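Local structure of blood group a-and b-cleaving endo-beta-galactosidase (Streptococcus pneumoniae, 2YGL) at residues Lys44-Phe57 with Phe83-Ser95. The protein probably binds carbohydrate through tandem CBM51 modules of a family 98 glycoside hydrolase that cleaves blood group A and B antigens. Sequence-based numbering, arbitrary orientation.
Sequences KISLLTSDDKVKYF and FETYIGIDQSANS
Ser46 and the start of the type I turn Asp90-Ala93 grip each other through two hydrogen bonds, one to the Asp90 carboxylate and one between backbones. Ser46 N gives its hydrogen to Asp90 OD1 at 2.9 Å, on the syn side but tilted out of the carboxylate plane, and Gln91 N returns one to Ser46 O at 3.1 Å, nearly straight at 163°. Aspartate suits this place because its short arm, with CG anti to the backbone N (chi1 -163°), lets one oxygen cross to the strand while the other turns back on its own loop. There Asp90 OD2 takes Ser92 N, forming an Asx turn, and Ser92 OG, the two arriving from opposite faces of the carboxylate plane. A water completes the polar cluster, donating to Lys44 O and Asp90 OD2 and accepting from Ser46 OG.

Van der Waals packing fills the neighbouring ground. Leu47 sends its branched end against the bend at Gly88: CD2 lies 3.3 Å from Ile89 O, and CD1 reaches Tyr86 CB at 4.1 Å. Having no CB, Gly88 leaves room for Leu47 CD2. The bent chain of Gln91 covers Ser46 with its CB-CG part and brings NE2 to 3.7 Å from Val54 CG2.

Aromatic groups close the other end. Phe57 CE2 meets Tyr86 CD1 at 3.7 Å, with the ring planes inclined at 46°, and Phe134 also meets the tyrosine. Lys55, bent at chi3, brings NZ to 4.5 Å from the Tyr86 ring centroid, an off-centre cation-pi contact.

The whole is a beta-hairpin, 45-48 paired antiparallel with 54-57, fastened across the end of strand 82-87 where the chain turns a corner at Gly88. It belongs to the first NPCBM-family module, a beta-sandwich, with the Ile89 side chain about 7 Å from the calcium ion, which Val102, Ala152, His155 and Asp159 hold.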
loop_
_atom_site.group_PDB
_atom_site.type_symbol
_atom_site.label_atom_id
_atom_site.label_comp_id
_atom_site.label_asym_id
_atom_site.label_seq_id
_atom_site.Cartn_x
_atom_site.Cartn_y
_atom_site.Cartn_z
ATOM N N LYS A 44 20.043 -18.520 20.893
ATOM C CA LYS A 44 19.489 -17.400 20.133
ATOM C C LYS A 44 20.595 -16.480 19.620
ATOM O O LYS A 44 21.687 -16.426 20.197
ATOM C CB LYS A 44 18.521 -16.584 20.997
ATOM C CG LYS A 44 17.235 -17.305 21.394
ATOM C CD LYS A 44 16.363 -16.408 22.268
ATOM C CE LYS A 44 15.122 -17.133 22.776
ATOM N NZ LYS A 44 14.113 -17.357 21.701
ATOM N N ILE A 45 20.295 -15.762 18.538
ATOM C CA ILE A 45 21.161 -14.704 18.022
ATOM C C ILE A 45 21.349 -13.634 19.097
ATOM O O ILE A 45 20.376 -13.173 19.701
ATOM C CB ILE A 45 20.568 -14.069 16.734
ATOM C CG1 ILE A 45 20.639 -15.062 15.571
ATOM C CG2 ILE A 45 21.283 -12.759 16.379
ATOM C CD1 ILE A 45 19.730 -14.731 14.406
ATOM N N SER A 46 22.600 -13.263 19.353
ATOM C CA SER A 46 22.887 -12.202 20.313
ATOM C C SER A 46 24.033 -11.302 19.872
ATOM O O SER A 46 24.998 -11.755 19.257
ATOM C CB SER A 46 23.146 -12.764 21.717
ATOM O OG SER A 46 24.292 -13.591 21.750
ATOM N N LEU A 47 23.904 -10.021 20.197
ATOM C CA LEU A 47 24.893 -9.018 19.832
ATOM C C LEU A 47 25.198 -8.104 21.000
ATOM O O LEU A 47 24.361 -7.903 21.889
ATOM C CB LEU A 47 24.403 -8.183 18.644
ATOM C CG LEU A 47 24.465 -8.815 17.252
ATOM C CD1 LEU A 47 23.795 -7.916 16.211
ATOM C CD2 LEU A 47 25.901 -9.106 16.862
ATOM N N LEU A 48 26.408 -7.557 20.987
ATOM C CA LEU A 48 26.809 -6.534 21.933
ATOM C C LEU A 48 26.175 -5.210 21.519
ATOM O O LEU A 48 26.375 -4.739 20.396
ATOM C CB LEU A 48 28.335 -6.414 21.943
ATOM C CG LEU A 48 29.062 -5.895 23.183
ATOM C CD1 LEU A 48 28.846 -6.817 24.377
ATOM C CD2 LEU A 48 30.543 -5.773 22.875
ATOM N N THR A 49 25.390 -4.623 22.415
ATOM C CA THR A 49 24.789 -3.319 22.158
ATOM C C THR A 49 25.555 -2.223 22.911
ATOM O O THR A 49 26.667 -2.461 23.389
ATOM C CB THR A 49 23.262 -3.306 22.470
ATOM O OG1 THR A 49 22.693 -2.067 22.032
ATOM C CG2 THR A 49 22.983 -3.492 23.953
ATOM N N SER A 50 24.969 -1.032 23.002
ATOM C CA SER A 50 25.595 0.085 23.703
ATOM C C SER A 50 25.816 -0.235 25.181
ATOM O O SER A 50 25.048 -0.991 25.785
ATOM C CB SER A 50 24.766 1.359 23.544
ATOM O OG SER A 50 25.520 2.489 23.942
ATOM N N ASP A 51 26.879 0.341 25.743
ATOM C CA ASP A 51 27.351 0.042 27.105
ATOM C C ASP A 51 27.756 -1.416 27.318
ATOM O O ASP A 51 27.769 -1.905 28.452
ATOM C CB ASP A 51 26.341 0.490 28.169
ATOM C CG ASP A 51 26.668 1.850 28.738
ATOM O OD1 ASP A 51 26.540 2.850 28.001
ATOM O OD2 ASP A 51 27.074 1.915 29.918
ATOM N N ASP A 52 28.099 -2.095 26.223
ATOM C CA ASP A 52 28.535 -3.496 26.252
ATOM C C ASP A 52 27.510 -4.466 26.853
ATOM O O ASP A 52 27.873 -5.517 27.389
ATOM C CB ASP A 52 29.903 -3.632 26.942
ATOM C CG ASP A 52 31.056 -3.243 26.036
ATOM O OD1 ASP A 52 30.824 -3.040 24.824
ATOM O OD2 ASP A 52 32.197 -3.149 26.533
ATOM N N LYS A 53 26.233 -4.105 26.753
ATOM C CA LYS A 53 25.147 -4.988 27.163
ATOM C C LYS A 53 24.873 -5.997 26.047
ATOM O O LYS A 53 24.810 -5.628 24.876
ATOM C CB LYS A 53 23.886 -4.175 27.488
ATOM C CG LYS A 53 22.648 -5.022 27.780
ATOM C CD LYS A 53 21.365 -4.198 27.712
ATOM C CE LYS A 53 20.161 -5.067 27.349
ATOM N NZ LYS A 53 19.878 -6.129 28.360
ATOM N N VAL A 54 24.728 -7.267 26.412
ATOM C CA VAL A 54 24.391 -8.316 25.448
ATOM C C VAL A 54 22.874 -8.369 25.255
ATOM O O VAL A 54 22.122 -8.488 26.223
ATOM C CB VAL A 54 24.936 -9.702 25.892
ATOM C CG1 VAL A 54 24.519 -10.799 24.915
ATOM C CG2 VAL A 54 26.455 -9.665 26.025
ATOM N N LYS A 55 22.430 -8.265 24.003
ATOM C CA LYS A 55 21.008 -8.357 23.680
ATOM C C LYS A 55 20.710 -9.594 22.835
ATOM O O LYS A 55 21.401 -9.863 21.848
ATOM C CB LYS A 55 20.528 -7.096 22.953
ATOM C CG LYS A 55 19.005 -6.929 22.942
ATOM C CD LYS A 55 18.522 -6.011 21.824
ATOM C CE LYS A 55 18.946 -4.564 22.036
ATOM N NZ LYS A 55 18.632 -3.718 20.847
ATOM N N TYR A 56 19.677 -10.334 23.231
ATOM C CA TYR A 56 19.234 -11.534 22.516
ATOM C C TYR A 56 18.071 -11.224 21.578
ATOM O O TYR A 56 17.276 -10.320 21.836
ATOM C CB TYR A 56 18.856 -12.639 23.508
ATOM C CG TYR A 56 20.038 -13.177 24.282
ATOM C CD1 TYR A 56 20.449 -12.579 25.476
ATOM C CD2 TYR A 56 20.757 -14.277 23.816
ATOM C CE1 TYR A 56 21.549 -13.067 26.186
ATOM C CE2 TYR A 56 21.856 -14.771 24.517
ATOM C CZ TYR A 56 22.243 -14.161 25.698
ATOM O OH TYR A 56 23.326 -14.649 26.391
ATOM N N PHE A 57 17.988 -11.974 20.482
ATOM C CA PHE A 57 16.990 -11.735 19.442
ATOM C C PHE A 57 16.280 -13.035 19.090
ATOM O O PHE A 57 16.932 -14.048 18.835
ATOM C CB PHE A 57 17.656 -11.181 18.176
ATOM C CG PHE A 57 18.295 -9.827 18.347
ATOM C CD1 PHE A 57 19.578 -9.703 18.881
ATOM C CD2 PHE A 57 17.626 -8.675 17.940
ATOM C CE1 PHE A 57 20.176 -8.449 19.025
ATOM C CE2 PHE A 57 18.216 -7.417 18.079
ATOM C CZ PHE A 57 19.494 -7.305 18.623
ATOM N N PHE A 83 13.717 -1.470 5.126
ATOM C CA PHE A 83 14.409 -2.641 5.647
ATOM C C PHE A 83 15.156 -2.245 6.915
ATOM O O PHE A 83 15.877 -1.245 6.931
ATOM C CB PHE A 83 15.375 -3.222 4.609
ATOM C CG PHE A 83 16.298 -4.276 5.162
ATOM C CD1 PHE A 83 15.822 -5.549 5.468
ATOM C CD2 PHE A 83 17.646 -3.994 5.381
ATOM C CE1 PHE A 83 16.668 -6.524 5.985
ATOM C CE2 PHE A 83 18.506 -4.964 5.895
ATOM C CZ PHE A 83 18.015 -6.232 6.198
ATOM N N GLU A 84 14.975 -3.027 7.975
ATOM C CA GLU A 84 15.632 -2.748 9.249
ATOM C C GLU A 84 16.247 -3.996 9.874
ATOM O O GLU A 84 15.638 -5.067 9.868
ATOM C CB GLU A 84 14.669 -2.058 10.222
ATOM C CG GLU A 84 14.302 -0.635 9.792
ATOM C CD GLU A 84 13.471 0.118 10.809
ATOM O OE1 GLU A 84 12.890 -0.513 11.716
ATOM O OE2 GLU A 84 13.399 1.359 10.695
ATOM N N THR A 85 17.464 -3.839 10.397
ATOM C CA THR A 85 18.204 -4.929 11.043
ATOM C C THR A 85 19.368 -4.406 11.884
ATOM O O THR A 85 19.851 -3.291 11.667
ATOM C CB THR A 85 18.741 -5.964 10.005
ATOM O OG1 THR A 85 19.165 -7.154 10.680
ATOM C CG2 THR A 85 19.906 -5.398 9.199
ATOM N N TYR A 86 19.798 -5.217 12.847
ATOM C CA TYR A 86 21.034 -4.980 13.581
ATOM C C TYR A 86 22.096 -5.931 13.039
ATOM O O TYR A 86 21.828 -7.117 12.843
ATOM C CB TYR A 86 20.838 -5.236 15.078
ATOM C CG TYR A 86 19.885 -4.280 15.762
ATOM C CD1 TYR A 86 18.510 -4.525 15.773
ATOM C CD2 TYR A 86 20.357 -3.138 16.409
ATOM C CE1 TYR A 86 17.629 -3.655 16.400
ATOM C CE2 TYR A 86 19.480 -2.257 17.044
ATOM C CZ TYR A 86 18.118 -2.525 17.033
ATOM O OH TYR A 86 17.239 -1.668 17.655
ATOM N N ILE A 87 23.294 -5.413 12.793
ATOM C CA ILE A 87 24.390 -6.240 12.286
ATOM C C ILE A 87 25.588 -6.271 13.225
ATOM O O ILE A 87 25.860 -5.306 13.937
ATOM C CB ILE A 87 24.856 -5.820 10.857
ATOM C CG1 ILE A 87 25.208 -4.323 10.806
ATOM C CG2 ILE A 87 23.803 -6.197 9.820
ATOM C CD1 ILE A 87 26.029 -3.914 9.587
ATOM N N GLY A 88 26.297 -7.393 13.200
ATOM C CA GLY A 88 27.516 -7.578 13.976
ATOM C C GLY A 88 27.926 -9.034 13.931
ATOM O O GLY A 88 27.290 -9.844 13.257
ATOM N N ILE A 89 29.000 -9.365 14.641
ATOM C CA ILE A 89 29.432 -10.749 14.778
ATOM C C ILE A 89 28.762 -11.328 16.018
ATOM O O ILE A 89 28.818 -10.729 17.094
ATOM C CB ILE A 89 30.972 -10.867 14.869
ATOM C CG1 ILE A 89 31.620 -10.320 13.592
ATOM C CG2 ILE A 89 31.388 -12.323 15.101
ATOM C CD1 ILE A 89 33.126 -10.110 13.681
ATOM N N ASP A 90 28.118 -12.484 15.859
ATOM C CA ASP A 90 27.392 -13.116 16.959
ATOM C C ASP A 90 28.292 -13.419 18.158
ATOM O O ASP A 90 29.457 -13.792 17.996
ATOM C CB ASP A 90 26.707 -14.400 16.493
ATOM C CG ASP A 90 25.630 -14.855 17.453
ATOM O OD1 ASP A 90 24.498 -14.332 17.376
ATOM O OD2 ASP A 90 25.918 -15.727 18.292
ATOM N N GLN A 91 27.735 -13.255 19.357
ATOM C CA GLN A 91 28.455 -13.511 20.606
ATOM C C GLN A 91 28.943 -14.957 20.745
ATOM O O GLN A 91 29.860 -15.225 21.518
ATOM C CB GLN A 91 27.586 -13.126 21.810
ATOM C CG GLN A 91 27.433 -11.622 22.013
ATOM C CD GLN A 91 28.696 -10.978 22.551
ATOM O OE1 GLN A 91 29.420 -10.301 21.823
ATOM N NE2 GLN A 91 28.972 -11.201 23.829
ATOM N N SER A 92 28.338 -15.870 19.987
ATOM C CA SER A 92 28.716 -17.289 20.000
ATOM C C SER A 92 29.948 -17.616 19.142
ATOM O O SER A 92 30.387 -18.770 19.100
ATOM C CB SER A 92 27.535 -18.156 19.543
ATOM O OG SER A 92 27.275 -17.969 18.159
ATOM N N ALA A 93 30.496 -16.611 18.460
ATOM C CA ALA A 93 31.626 -16.818 17.544
ATOM C C ALA A 93 32.890 -17.313 18.244
ATOM O O ALA A 93 33.147 -16.975 19.400
ATOM C CB ALA A 93 31.928 -15.539 16.767
ATOM N N ASN A 94 33.671 -18.121 17.530
ATOM C CA ASN A 94 35.020 -18.479 17.961
ATOM C C ASN A 94 35.919 -17.266 17.759
ATOM O O ASN A 94 36.254 -16.913 16.624
ATOM C CB ASN A 94 35.537 -19.690 17.165
ATOM C CG ASN A 94 36.928 -20.165 17.610
ATOM O OD1 ASN A 94 37.628 -19.499 18.374
ATOM N ND2 ASN A 94 37.328 -21.325 17.116
ATOM N N SER A 95 36.280 -16.616 18.862
ATOM C CA SER A 95 37.179 -15.463 18.828
ATOM C C SER A 95 38.463 -15.731 19.624
ATOM O O SER A 95 39.031 -14.817 20.222
ATOM C CB SER A 95 36.467 -14.215 19.356
ATOM O OG SER A 95 36.120 -14.357 20.722
HETATM O O HOH W 1 24.352 -16.199 20.428
#